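Local coordinates for periplasmic protein TorT (Vibrio parahaemolyticus, PDB 3O1I) that probably binds trimethylamine N-oxide or a related small ligand in the periplasm and probably passes the signal to a membrane sensor kinase, at residues F173-D176 with L181-N184; G231-L236 with K283-D288. One frame throughout, in Å; residues are numbered along the deposited sequence.

In the fold
Both contacts lie in the lobe built round the parallel sheet of strands 167-172, 137-142, 197-200 and 222-225. Contact 1 sits just past strand 167-172, at one edge of that sheet. Contact 2 follows strand 222-225 at the other edge, where helix 230-236 meets the chain beyond strand 278-280. Their centres are 25 Å apart and their nearest atoms about 11 Å, without touching, and contact 1 closes along the chain before contact 2 opens. They are therefore separate packing regions in one lobe of a type I periplasmic-binding-protein fold. Both adjoin another protein: Arg183 and Arg234 each form a salt bridge with an acidic side chain of another protein.

Contact 1 of 2, residues F173-D176 with L181-N184; sequences FWAD and LQRN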
loop_
_atom_site.group_PDB
_atom_site.type_symbol
_atom_site.label_atom_id
_atom_site.label_comp_id
_atom_site.label_asym_id
_atom_site.label_seq_id
_atom_site.Cartn_x
_atom_site.Cartn_y
_atom_site.Cartn_z
ATOM N N PHE D 173 -2.940 -26.846 15.356
ATOM C CA PHE D 173 -3.353 -25.849 14.384
ATOM C C PHE D 173 -2.226 -25.479 13.438
ATOM O O PHE D 173 -1.150 -25.066 13.856
ATOM C CB PHE D 173 -3.879 -24.594 15.091
ATOM C CG PHE D 173 -5.021 -24.868 16.020
ATOM C CD1 PHE D 173 -4.793 -25.114 17.369
ATOM C CD2 PHE D 173 -6.315 -24.983 15.530
ATOM C CE1 PHE D 173 -5.836 -25.471 18.214
ATOM C CE2 PHE D 173 -7.364 -25.340 16.370
ATOM C CZ PHE D 173 -7.122 -25.588 17.712
ATOM N N TRP D 174 -2.496 -25.623 12.149
ATOM C CA TRP D 174 -1.517 -25.315 11.128
ATOM C C TRP D 174 -1.792 -23.950 10.513
ATOM O O TRP D 174 -2.930 -23.501 10.455
ATOM C CB TRP D 174 -1.551 -26.398 10.056
ATOM C CG TRP D 174 -1.538 -27.777 10.630
ATOM C CD1 TRP D 174 -2.618 -28.586 10.861
ATOM C CD2 TRP D 174 -0.391 -28.492 11.096
ATOM N NE1 TRP D 174 -2.211 -29.762 11.445
ATOM C CE2 TRP D 174 -0.850 -29.732 11.603
ATOM C CE3 TRP D 174 0.980 -28.208 11.137
ATOM C CZ2 TRP D 174 0.021 -30.690 12.148
ATOM C CZ3 TRP D 174 1.845 -29.160 11.678
ATOM C CH2 TRP D 174 1.359 -30.388 12.176
ATOM N N ALA D 175 -0.736 -23.295 10.057
ATOM C CA ALA D 175 -0.840 -21.983 9.448
ATOM C C ALA D 175 0.563 -21.523 9.140
ATOM O O ALA D 175 1.501 -21.873 9.842
ATOM C CB ALA D 175 -1.499 -21.014 10.399
ATOM N N ASP D 176 0.711 -20.723 8.097
ATOM C CA ASP D 176 2.029 -20.240 7.731
ATOM C C ASP D 176 2.716 -19.554 8.916
ATOM O O ASP D 176 2.067 -19.138 9.875
ATOM C CB ASP D 176 1.903 -19.293 6.539
ATOM C CG ASP D 176 1.110 -19.911 5.389
ATOM O OD1 ASP D 176 1.440 -21.039 4.957
ATOM O OD2 ASP D 176 0.154 -19.267 4.908
ATOM N N LEU D 181 -0.818 -14.670 11.721
ATOM C CA LEU D 181 -1.607 -15.878 11.493
ATOM C C LEU D 181 -1.473 -16.815 12.688
ATOM O O LEU D 181 -2.411 -17.542 13.039
ATOM C CB LEU D 181 -1.124 -16.602 10.233
ATOM C CG LEU D 181 -0.899 -15.767 8.974
ATOM C CD1 LEU D 181 -0.518 -16.693 7.829
ATOM C CD2 LEU D 181 -2.162 -14.983 8.641
ATOM N N GLN D 182 -0.287 -16.800 13.299
ATOM C CA GLN D 182 -0.005 -17.633 14.467
ATOM C C GLN D 182 -0.666 -17.020 15.702
ATOM O O GLN D 182 -1.249 -17.733 16.522
ATOM C CB GLN D 182 1.511 -17.754 14.693
ATOM C CG GLN D 182 2.251 -18.634 13.686
ATOM C CD GLN D 182 1.701 -20.053 13.623
ATOM O OE1 GLN D 182 1.456 -20.686 14.654
ATOM N NE2 GLN D 182 1.520 -20.562 12.407
ATOM N N ARG D 183 -0.578 -15.694 15.821
ATOM C CA ARG D 183 -1.183 -14.997 16.952
ATOM C C ARG D 183 -2.622 -15.439 17.019
ATOM O O ARG D 183 -3.130 -15.813 18.077
ATOM C CB ARG D 183 -1.142 -13.477 16.768
ATOM C CG ARG D 183 -1.879 -12.740 17.879
ATOM C CD ARG D 183 -1.904 -11.234 17.681
ATOM N NE ARG D 183 -0.719 -10.570 18.221
ATOM C CZ ARG D 183 0.482 -10.606 17.659
ATOM N NH1 ARG D 183 0.665 -11.281 16.532
ATOM N NH2 ARG D 183 1.496 -9.959 18.214
ATOM N N ASN D 184 -3.274 -15.382 15.865
ATOM C CA ASN D 184 -4.663 -15.786 15.742
ATOM C C ASN D 184 -4.806 -17.232 16.232
ATOM O O ASN D 184 -5.768 -17.580 16.914
ATOM C CB ASN D 184 -5.103 -15.656 14.279
ATOM C CG ASN D 184 -6.544 -16.060 14.066
ATOM O OD1 ASN D 184 -7.471 -15.373 14.503
ATOM N ND2 ASN D 184 -6.742 -17.191 13.398
#
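Ala175 and Leu181 are the backbone's closest pair, 6.5 Å from CA to CA, where the irregular segment 173-176 passes beside an early turn of helix 179-192. The polar grip comes from Gln182. Its chain is bent at chi2 (-57°), which brings the amide to the loop, and NE2 donates to Asp176 O at 3.0 Å. The N-H points almost straight at the oxygen (172°), and that oxygen lies in the plane of the Gln182 amide; seen from the acceptor, however, NE2 stands 53° above the carbonyl plane. Ala175 O lies about as near NE2, at 2.9 Å, but the angle is too poor for a hydrogen bond.

Beside this bond, Leu181 crosses Asp176 at a slant, its CD1 3.8 Å from Asp176 CB, the aliphatic root of the acid, while Ala175 CB faces Leu181 CB more loosely at 4.4 Å. Ala175 also leans on Leu185 one turn further along the helix. Gln182 is buried, packing on Leu142, Val203 and Ala204, surroundings that would limit the freedom of its amide. Neighbouring Arg183 points elsewhere, forming salt bridges with Glu180, Glu211 and an acidic side chain of another protein.

This loop-to-helix packing lies at the start of the beta-alpha-beta crossover from strand 167-172 to strand 197-200, a basic unit of the periplasmic-binding-protein fold.

Contact 2 of 2, residues G231-L236 with K283-D288; sequences GVYRGL and KTLHDD
Tyr233 and Leu285 meet through two torsions: the tyrosine holds CG opposite its own backbone N (chi1 170°), and the leucine has CG anti to its carbonyl carbon (chi1 -56°), which sets both methyls against helix 230-236. CD1 approaches the ring of Tyr233 obliquely, with CE1 as the nearest carbon at 3.8 Å. The other methyl, CD2, lies 4.2 Å from Leu236 CB, so the branches of a single side chain are divided between two residues three apart on the helix. That spacing puts Tyr233 and Leu236 on neighbouring parts of one helical face. No hydrogen bond crosses the contact, which is apolar packing with 157 Å² buried in total; the closest CA pair, Leu236 and Lys283, is 7.8 Å apart.

In the fold, helix 230-236 follows the edge strand 222-225 of the parallel sheet, whereas Leu285 belongs to the connection between the two-stranded antiparallel pair 244-246/278-280 and helix 287-291. The packing thus joins helix 230-236 to the segment after strand 278-280. Leu285 is the centre of an inverse gamma turn, and the Thr284 O to His286 N bond that closes it is weak, at 3.1 Å.

His286 then takes the N-cap position of helix 287-291. Leu285 also packs on Leu280 and Leu237, and Tyr233 on Leu294. On helix 230-236, Arg234 takes no part in the packing against 283-288; its salt-bridge partner is an acidic side chain of another protein.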
loop_
_atom_site.group_PDB
_atom_site.type_symbol
_atom_site.label_atom_id
_atom_site.label_comp_id
_atom_site.label_asym_id
_atom_site.label_seq_id
_atom_site.Cartn_x
_atom_site.Cartn_y
_atom_site.Cartn_z
ATOM N N GLY D 231 13.929 -14.066 19.781
ATOM C CA GLY D 231 12.770 -13.756 20.596
ATOM C C GLY D 231 12.530 -14.840 21.613
ATOM O O GLY D 231 12.311 -14.557 22.792
ATOM N N VAL D 232 12.565 -16.085 21.145
ATOM C CA VAL D 232 12.376 -17.241 22.018
ATOM C C VAL D 232 13.506 -17.282 23.053
ATOM O O VAL D 232 13.322 -17.778 24.158
ATOM C CB VAL D 232 12.343 -18.557 21.213
ATOM C CG1 VAL D 232 12.303 -19.753 22.148
ATOM C CG2 VAL D 232 11.117 -18.564 20.308
ATOM N N TYR D 233 14.668 -16.745 22.690
ATOM C CA TYR D 233 15.803 -16.690 23.603
ATOM C C TYR D 233 15.482 -15.712 24.729
ATOM O O TYR D 233 15.501 -16.097 25.895
ATOM C CB TYR D 233 17.075 -16.237 22.884
ATOM C CG TYR D 233 18.222 -15.934 23.825
ATOM C CD1 TYR D 233 18.921 -16.961 24.483
ATOM C CD2 TYR D 233 18.597 -14.613 24.081
ATOM C CE1 TYR D 233 19.969 -16.671 25.371
ATOM C CE2 TYR D 233 19.632 -14.312 24.959
ATOM C CZ TYR D 233 20.314 -15.337 25.600
ATOM O OH TYR D 233 21.340 -14.996 26.455
ATOM N N ARG D 234 15.181 -14.459 24.388
ATOM C CA ARG D 234 14.856 -13.454 25.407
ATOM C C ARG D 234 13.771 -13.978 26.355
ATOM O O ARG D 234 13.702 -13.591 27.529
ATOM C CB ARG D 234 14.354 -12.160 24.770
ATOM C CG ARG D 234 14.488 -10.982 25.698
ATOM C CD ARG D 234 13.538 -9.872 25.347
ATOM N NE ARG D 234 12.311 -9.877 26.152
ATOM C CZ ARG D 234 11.300 -10.735 26.015
ATOM N NH1 ARG D 234 11.328 -11.702 25.098
ATOM N NH2 ARG D 234 10.233 -10.606 26.788
ATOM N N GLY D 235 12.923 -14.856 25.832
ATOM C CA GLY D 235 11.859 -15.425 26.639
ATOM C C GLY D 235 12.411 -16.419 27.639
ATOM O O GLY D 235 11.931 -16.510 28.772
ATOM N N LEU D 236 13.409 -17.183 27.209
ATOM C CA LEU D 236 14.047 -18.153 28.079
ATOM C C LEU D 236 14.733 -17.361 29.184
ATOM O O LEU D 236 14.625 -17.699 30.357
ATOM C CB LEU D 236 15.071 -18.970 27.295
ATOM C CG LEU D 236 14.421 -20.004 26.383
ATOM C CD1 LEU D 236 15.444 -20.553 25.426
ATOM C CD2 LEU D 236 13.799 -21.112 27.215
ATOM N N LYS D 283 17.692 -21.217 32.725
ATOM C CA LYS D 283 18.969 -21.059 33.409
ATOM C C LYS D 283 20.066 -21.845 32.684
ATOM O O LYS D 283 21.251 -21.561 32.846
ATOM C CB LYS D 283 18.852 -21.539 34.860
ATOM C CG LYS D 283 17.880 -20.739 35.722
ATOM C CD LYS D 283 17.798 -21.341 37.120
ATOM C CE LYS D 283 16.940 -20.500 38.051
ATOM N NZ LYS D 283 16.924 -21.031 39.449
ATOM N N THR D 284 19.652 -22.825 31.882
ATOM C CA THR D 284 20.562 -23.674 31.108
ATOM C C THR D 284 21.123 -22.938 29.883
ATOM O O THR D 284 21.473 -23.561 28.876
ATOM C CB THR D 284 19.830 -24.935 30.602
ATOM O OG1 THR D 284 19.210 -25.603 31.702
ATOM C CG2 THR D 284 20.797 -25.892 29.947
ATOM N N LEU D 285 21.232 -21.617 29.976
ATOM C CA LEU D 285 21.718 -20.826 28.850
ATOM C C LEU D 285 23.223 -20.640 28.772
ATOM O O LEU D 285 23.721 -19.529 28.940
ATOM C CB LEU D 285 21.039 -19.453 28.850
ATOM C CG LEU D 285 19.503 -19.469 28.839
ATOM C CD1 LEU D 285 18.989 -18.052 28.735
ATOM C CD2 LEU D 285 18.989 -20.314 27.676
ATOM N N HIS D 286 23.937 -21.727 28.489
ATOM C CA HIS D 286 25.400 -21.697 28.379
ATOM C C HIS D 286 25.846 -20.751 27.259
ATOM O O HIS D 286 25.531 -20.979 26.090
ATOM C CB HIS D 286 25.943 -23.107 28.092
ATOM C CG HIS D 286 25.589 -24.125 29.133
ATOM N ND1 HIS D 286 25.850 -23.943 30.475
ATOM C CD2 HIS D 286 25.016 -25.347 29.025
ATOM C CE1 HIS D 286 25.453 -25.009 31.147
ATOM N NE2 HIS D 286 24.943 -25.875 30.291
ATOM N N ASP D 287 26.589 -19.706 27.610
ATOM C CA ASP D 287 27.056 -18.742 26.616
ATOM C C ASP D 287 27.716 -19.366 25.385
ATOM O O ASP D 287 27.316 -19.089 24.260
ATOM C CB ASP D 287 28.018 -17.735 27.260
ATOM C CG ASP D 287 27.325 -16.834 28.265
ATOM O OD1 ASP D 287 26.093 -16.969 28.415
ATOM O OD2 ASP D 287 28.003 -15.993 28.898
ATOM N N ASP D 288 28.715 -20.215 25.592
ATOM C CA ASP D 288 29.413 -20.834 24.470
ATOM C C ASP D 288 28.480 -21.395 23.393
ATOM O O ASP D 288 28.799 -21.338 22.199
ATOM C CB ASP D 288 30.355 -21.946 24.965
ATOM C CG ASP D 288 29.610 -23.155 25.499
ATOM O OD1 ASP D 288 29.001 -23.057 26.586
ATOM O OD2 ASP D 288 29.637 -24.209 24.824
#